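Local coordinates for glycoside hydrolase family 15, cellulose signaling associated protein envoy (Hypocrea jecorina, PDB 4WUJ), which senses blue light through a flavin-binding LOV domain, the part of the protein present here, in a fungal pathway that integrates light and oxidative stress, at residues Ser37-Leu42 and Tyr54-Phe59; Arg24-Ile29 and Gln105-Val109. All coordinates share one frame; numbering follows the deposited sequence.

Contact 1: Ser37-Leu42 and Tyr54-Phe59; sequences SVSLTL and YASPGF. With FMN (flavin mononucleotide), chain I.
With chi1 at 58°, Ser56 holds OG between its own backbone N and carbonyl carbon, facing the Val38-Leu40 backbone, while Phe59, CG anti to its backbone N (chi1 175°), brings ring atom CD1 up to Thr41 CG2. Ser56 OG donates to Val38 O at 2.9 Å, in the carbonyl plane and on a lone pair, and accepts from Leu40 N at 2.8 Å along a bent path (132°). As N-cap of the helix that begins at Pro57, the same oxygen also takes a weak bond from Phe59 N. Without the hydroxyl, as with an alanine at this position, Leu40 N and Val38 O would probably lose their shared partner and the helix start its weak side-chain cap. Ser56 N returns a straighter bond to Leu40 O. Beyond it the segments pair as the antiparallel hairpin that opens the PAS fold of this LOV domain: Thr41 and Ala55 form a non-hydrogen-bonded pair, Leu42 and Tyr54 a hydrogen-bonded one, with Leu42 N to Tyr54 O at 2.8 Å. On the Thr41 side, CG2 lies 3.5 Å from Phe59 CD1, and Thr41 OG1 approaches flavin C6 to 3.3 Å. Ser39 OG sits at the edge of the Phe59 ring and is hydrogen-bonded to Gln144, an FMN-binding residue. On the opposite face of the sheet, Leu40 CD2 meets the edge of the Tyr54 ring in plane, 3.8 Å from CD1; Tyr54 OH bonds to Cys36 N of the second subunit. Gly58 CA packs 3.2 Å from Ser37 O, where a side chain would clash, and a water joins Gly58 N to Val38 O.

Contact 2: Arg24-Ile29 and Gln105-Val109; sequences RPNPTI and QEVQV
Arg24 and Glu106 form a two-pronged salt bridge through NE and one terminal nitrogen: Arg24 NE donates to Glu106 OE2 at 2.9 Å, and NH2 donates to OE1 at 3.0 Å. Both oxygens lie close to the guanidinium plane, but the carboxylate is turned 65° against it, so the nitrogens come from above the carboxylate plane. Thr28 N reaches Glu106 OE1 from the other face, on the syn side, at 2.9 Å and with a nearly straight N-H (157°). Ile29 N adds a weak bond to the same oxygen. OE1 thus draws together the arginine and two successive amides of the 24-29 loop, which would be expected to favour the ionised carboxylate and hold it against rotation. Stretched out beyond CG, Arg24 carries NE to the carboxylate; its NH2 also makes a weak bond to Ile29 O, while NH1 donates to Ile21 O just upstream. Pro27 CB covers one guanidinium face, 3.9 Å above its centre, so the loop folds back over its own arginine.

Around this polar centre the packing is supplied by Ile29. Its CD1 rests 3.8 Å from Glu106 CB, the isoleucine and glutamate chains running antiparallel alongside one another. With CG1 beside the backbone N (chi1 -66°), Ile29 CG2 falls anti to it and lies 3.5 Å from Gln108 OE1, and CG1 meets Gln108 CB. The contact ties the loop after helix 14-22 to the start of strand 107-114, outermost in the PAS (LOV) sheet of this chain and paired with strand 120-129. Arg24 touches Leu128 and Glu106 touches Pro129 of that neighbouring strand, whereas Val107 turns away from the loop to pack on Glu96 and Ala100 of helix 92-103.

In the fold
Contact 1 is buried and contact 2 lies at the surface, their centres about 19 Å apart and their nearest atoms about 10 Å apart. They do not touch, yet both reach the same five-stranded antiparallel sheet, at its two outermost strands within the chain: 52-55 in contact 1 and 107-114 in contact 2. The first joins the two strands of a hairpin, close in sequence, through backbone pairing and a serine cap, with apolar side chains on one face and Thr41 against the flavin on the other. The second ties a loop to a strand 76 residues later through a charged pair and loop amides, with Ile29 supplying apolar packing beside it. Contact 1 falls within the stretch of chain spanned by the two segments of contact 2.

Contact 1: Ser37-Leu42 and Tyr54-Phe59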
loop_
_atom_site.group_PDB
_atom_site.type_symbol
_atom_site.label_atom_id
_atom_site.label_comp_id
_atom_site.label_asym_id
_atom_site.label_seq_id
_atom_site.Cartn_x
_atom_site.Cartn_y
_atom_site.Cartn_z
ATOM N N SER C 37 -3.253 0.034 -3.675
ATOM C CA SER C 37 -4.096 1.140 -4.102
ATOM C C SER C 37 -4.991 1.696 -2.948
ATOM O O SER C 37 -5.713 2.679 -3.150
ATOM C CB SER C 37 -5.031 0.622 -5.236
ATOM O OG SER C 37 -4.450 0.853 -6.501
ATOM N N VAL C 38 -5.036 1.002 -1.805
ATOM C CA VAL C 38 -5.935 1.387 -0.717
ATOM C C VAL C 38 -5.720 2.871 -0.354
ATOM O O VAL C 38 -4.604 3.362 -0.367
ATOM C CB VAL C 38 -5.754 0.511 0.561
ATOM C CG1 VAL C 38 -4.431 0.753 1.221
ATOM C CG2 VAL C 38 -6.855 0.806 1.586
ATOM N N SER C 39 -6.801 3.602 -0.108
ATOM C CA SER C 39 -6.667 4.968 0.371
ATOM C C SER C 39 -6.379 4.952 1.882
ATOM O O SER C 39 -7.099 4.313 2.675
ATOM C CB SER C 39 -7.888 5.777 0.037
ATOM O OG SER C 39 -7.974 6.911 0.860
ATOM N N LEU C 40 -5.294 5.602 2.274
ATOM C CA LEU C 40 -4.788 5.477 3.640
ATOM C C LEU C 40 -4.224 6.790 4.110
ATOM O O LEU C 40 -3.537 7.476 3.347
ATOM C CB LEU C 40 -3.699 4.428 3.727
ATOM C CG LEU C 40 -3.055 4.191 5.090
ATOM C CD1 LEU C 40 -2.643 2.728 5.242
ATOM C CD2 LEU C 40 -1.864 5.116 5.315
ATOM N N THR C 41 -4.561 7.156 5.350
ATOM C CA THR C 41 -3.948 8.295 6.008
ATOM C C THR C 41 -3.355 7.818 7.327
ATOM O O THR C 41 -3.821 6.854 7.956
ATOM C CB THR C 41 -4.939 9.485 6.244
ATOM O OG1 THR C 41 -5.949 9.108 7.192
ATOM C CG2 THR C 41 -5.600 9.905 4.959
ATOM N N LEU C 42 -2.286 8.478 7.709
ATOM C CA LEU C 42 -1.647 8.264 8.980
ATOM C C LEU C 42 -1.629 9.638 9.666
ATOM O O LEU C 42 -1.166 10.648 9.080
ATOM C CB LEU C 42 -0.229 7.759 8.758
ATOM C CG LEU C 42 0.587 7.210 9.909
ATOM C CD1 LEU C 42 -0.104 6.109 10.710
ATOM C CD2 LEU C 42 1.863 6.675 9.261
ATOM N N TYR C 54 1.125 11.306 6.635
ATOM C CA TYR C 54 1.266 10.491 5.436
ATOM C C TYR C 54 -0.099 10.163 4.852
ATOM O O TYR C 54 -1.000 9.716 5.595
ATOM C CB TYR C 54 1.981 9.168 5.780
ATOM C CG TYR C 54 2.081 8.222 4.616
ATOM C CD1 TYR C 54 1.065 7.295 4.331
ATOM C CD2 TYR C 54 3.196 8.260 3.762
ATOM C CE1 TYR C 54 1.173 6.421 3.232
ATOM C CE2 TYR C 54 3.307 7.397 2.687
ATOM C CZ TYR C 54 2.294 6.494 2.410
ATOM O OH TYR C 54 2.459 5.686 1.310
ATOM N N ALA C 55 -0.238 10.340 3.535
ATOM C CA ALA C 55 -1.379 9.812 2.792
ATOM C C ALA C 55 -0.875 8.988 1.584
ATOM O O ALA C 55 0.111 9.370 0.904
ATOM C CB ALA C 55 -2.253 10.929 2.330
ATOM N N SER C 56 -1.538 7.860 1.328
ATOM C CA SER C 56 -1.139 6.949 0.246
ATOM C C SER C 56 -1.470 7.514 -1.143
ATOM O O SER C 56 -2.264 8.434 -1.258
ATOM C CB SER C 56 -1.879 5.619 0.388
ATOM O OG SER C 56 -3.285 5.842 0.362
ATOM N N PRO C 57 -0.839 6.973 -2.206
ATOM C CA PRO C 57 -1.322 7.274 -3.567
ATOM C C PRO C 57 -2.852 7.074 -3.733
ATOM O O PRO C 57 -3.554 7.878 -4.344
ATOM C CB PRO C 57 -0.541 6.262 -4.457
ATOM C CG PRO C 57 0.760 6.024 -3.639
ATOM C CD PRO C 57 0.303 6.036 -2.196
ATOM N N GLY C 58 -3.355 5.982 -3.196
ATOM C CA GLY C 58 -4.795 5.740 -3.215
ATOM C C GLY C 58 -5.618 6.895 -2.606
ATOM O O GLY C 58 -6.746 7.139 -3.035
ATOM N N PHE C 59 -5.082 7.607 -1.603
ATOM C CA PHE C 59 -5.855 8.702 -0.998
ATOM C C PHE C 59 -5.923 9.874 -1.960
ATOM O O PHE C 59 -6.975 10.483 -2.127
ATOM C CB PHE C 59 -5.256 9.162 0.327
ATOM C CG PHE C 59 -5.951 10.383 0.953
ATOM C CD1 PHE C 59 -7.047 10.211 1.842
ATOM C CD2 PHE C 59 -5.499 11.678 0.668
ATOM C CE1 PHE C 59 -7.672 11.324 2.448
ATOM C CE2 PHE C 59 -6.106 12.800 1.254
ATOM C CZ PHE C 59 -7.193 12.628 2.167
HETATM N N1 FMN I . -13.189 11.935 8.641
HETATM C C2 FMN I . -13.818 11.849 7.417
HETATM O O2 FMN I . -14.880 12.436 7.221
HETATM N N3 FMN I . -13.239 11.110 6.387
HETATM C C4 FMN I . -12.054 10.440 6.564
HETATM O O4 FMN I . -11.573 9.815 5.624
HETATM C C4A FMN I . -11.404 10.517 7.805
HETATM N N5 FMN I . -10.194 9.869 8.012
HETATM C C5A FMN I . -9.577 9.937 9.229
HETATM C C6 FMN I . -8.384 9.259 9.394
HETATM C C7 FMN I . -7.707 9.326 10.601
HETATM C C7M FMN I . -6.426 8.564 10.733
HETATM C C8 FMN I . -8.253 10.082 11.664
HETATM C C8M FMN I . -7.526 10.157 12.983
HETATM C C9 FMN I . -9.473 10.749 11.490
HETATM C C9A FMN I . -10.140 10.685 10.272
HETATM N N10 FMN I . -11.351 11.354 10.063
HETATM C C10 FMN I . -11.980 11.270 8.836
HETATM C "C1'" FMN I . -12.083 12.139 11.130
HETATM C "C2'" FMN I . -11.686 13.574 11.390
HETATM O "O2'" FMN I . -10.306 13.716 11.146
HETATM C "C3'" FMN I . -12.119 13.940 12.840
HETATM O "O3'" FMN I . -11.530 13.050 13.782
HETATM C "C4'" FMN I . -13.659 13.879 12.982
HETATM O "O4'" FMN I . -14.217 14.885 12.164
HETATM C "C5'" FMN I . -14.149 14.004 14.435
HETATM O "O5'" FMN I . -13.536 15.114 15.066
HETATM P P FMN I . -14.179 16.571 14.978
HETATM O O1P FMN I . -13.183 17.489 15.669
HETATM O O2P FMN I . -14.412 17.087 13.599
HETATM O O3P FMN I . -15.478 16.574 15.715
HETATM O O HOH W 1 -2.230 3.575 -2.080
#

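Contact 2: Arg24-Ile29 and Gln105-Val109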
loop_
_atom_site.group_PDB
_atom_site.type_symbol
_atom_site.label_atom_id
_atom_site.label_comp_id
_atom_site.label_asym_id
_atom_site.label_seq_id
_atom_site.Cartn_x
_atom_site.Cartn_y
_atom_site.Cartn_z
ATOM N N ARG C 24 -3.389 -7.761 15.078
ATOM C CA ARG C 24 -3.697 -7.210 16.402
ATOM C C ARG C 24 -4.660 -8.130 17.168
ATOM O O ARG C 24 -5.526 -8.762 16.560
ATOM C CB ARG C 24 -4.332 -5.820 16.286
ATOM C CG ARG C 24 -5.761 -5.830 15.736
ATOM C CD ARG C 24 -6.102 -4.474 15.201
ATOM N NE ARG C 24 -7.474 -4.322 14.741
ATOM C CZ ARG C 24 -7.911 -4.712 13.555
ATOM N NH1 ARG C 24 -7.085 -5.330 12.716
ATOM N NH2 ARG C 24 -9.174 -4.496 13.212
ATOM N N PRO C 25 -4.500 -8.206 18.504
ATOM C CA PRO C 25 -5.421 -8.919 19.410
ATOM C C PRO C 25 -6.774 -8.220 19.635
ATOM O O PRO C 25 -6.847 -6.993 19.782
ATOM C CB PRO C 25 -4.643 -8.986 20.734
ATOM C CG PRO C 25 -3.210 -8.740 20.368
ATOM C CD PRO C 25 -3.254 -7.815 19.191
ATOM N N ASN C 26 -7.825 -9.039 19.651
ATOM C CA ASN C 26 -9.206 -8.609 19.879
ATOM C C ASN C 26 -9.765 -7.685 18.813
ATOM O O ASN C 26 -10.522 -6.768 19.126
ATOM C CB ASN C 26 -9.333 -7.947 21.245
ATOM C CG ASN C 26 -9.048 -8.908 22.372
ATOM O OD1 ASN C 26 -9.882 -9.761 22.695
ATOM N ND2 ASN C 26 -7.860 -8.786 22.977
ATOM N N PRO C 27 -9.417 -7.941 17.543
ATOM C CA PRO C 27 -9.977 -7.100 16.486
ATOM C C PRO C 27 -11.478 -7.004 16.616
ATOM O O PRO C 27 -12.139 -7.932 17.066
ATOM C CB PRO C 27 -9.613 -7.853 15.200
ATOM C CG PRO C 27 -9.392 -9.260 15.625
ATOM C CD PRO C 27 -8.760 -9.136 16.989
ATOM N N THR C 28 -11.998 -5.871 16.187
ATOM C CA THR C 28 -13.410 -5.590 16.237
ATOM C C THR C 28 -13.957 -5.536 14.831
ATOM O O THR C 28 -15.104 -5.897 14.581
ATOM C CB THR C 28 -13.622 -4.228 16.943
ATOM O OG1 THR C 28 -13.690 -4.436 18.357
ATOM C CG2 THR C 28 -14.887 -3.530 16.455
ATOM N N ILE C 29 -13.146 -5.045 13.905
ATOM C CA ILE C 29 -13.551 -4.987 12.514
ATOM C C ILE C 29 -12.644 -5.924 11.769
ATOM O O ILE C 29 -11.477 -6.066 12.130
ATOM C CB ILE C 29 -13.386 -3.589 11.931
ATOM C CG1 ILE C 29 -14.347 -2.620 12.612
ATOM C CG2 ILE C 29 -13.593 -3.603 10.422
ATOM C CD1 ILE C 29 -13.642 -1.745 13.638
ATOM N N GLN C 105 -9.937 3.586 20.292
ATOM C CA GLN C 105 -10.728 2.444 19.883
ATOM C C GLN C 105 -10.835 2.393 18.378
ATOM O O GLN C 105 -11.062 3.418 17.724
ATOM C CB GLN C 105 -12.161 2.535 20.430
ATOM C CG GLN C 105 -12.351 2.197 21.896
ATOM C CD GLN C 105 -13.692 2.681 22.404
ATOM O OE1 GLN C 105 -14.516 3.187 21.626
ATOM N NE2 GLN C 105 -13.923 2.542 23.707
ATOM N N GLU C 106 -10.733 1.177 17.852
ATOM C CA GLU C 106 -11.068 0.889 16.468
ATOM C C GLU C 106 -12.451 1.398 16.237
ATOM O O GLU C 106 -13.282 1.322 17.137
ATOM C CB GLU C 106 -11.096 -0.621 16.222
ATOM C CG GLU C 106 -9.740 -1.249 16.170
ATOM C CD GLU C 106 -9.795 -2.765 16.229
ATOM O OE1 GLU C 106 -10.642 -3.382 15.518
ATOM O OE2 GLU C 106 -8.961 -3.323 16.985
ATOM N N VAL C 107 -12.724 1.850 15.022
ATOM C CA VAL C 107 -14.045 2.275 14.680
ATOM C C VAL C 107 -14.224 2.221 13.206
ATOM O O VAL C 107 -13.298 2.468 12.426
ATOM C CB VAL C 107 -14.302 3.724 15.149
ATOM C CG1 VAL C 107 -13.231 4.667 14.588
ATOM C CG2 VAL C 107 -15.681 4.190 14.747
ATOM N N GLN C 108 -15.431 1.901 12.797
ATOM C CA GLN C 108 -15.722 1.896 11.386
ATOM C C GLN C 108 -17.099 2.454 11.198
ATOM O O GLN C 108 -18.077 1.952 11.781
ATOM C CB GLN C 108 -15.585 0.484 10.796
ATOM C CG GLN C 108 -15.982 0.386 9.347
ATOM C CD GLN C 108 -15.795 -1.029 8.790
ATOM O OE1 GLN C 108 -16.438 -1.983 9.235
ATOM N NE2 GLN C 108 -14.883 -1.170 7.843
ATOM N N VAL C 109 -17.164 3.498 10.387
ATOM C CA VAL C 109 -18.401 4.157 10.079
ATOM C C VAL C 109 -18.442 4.454 8.605
ATOM O O VAL C 109 -17.464 4.316 7.884
ATOM C CB VAL C 109 -18.533 5.534 10.821
ATOM C CG1 VAL C 109 -18.092 5.411 12.270
ATOM C CG2 VAL C 109 -17.735 6.612 10.096
#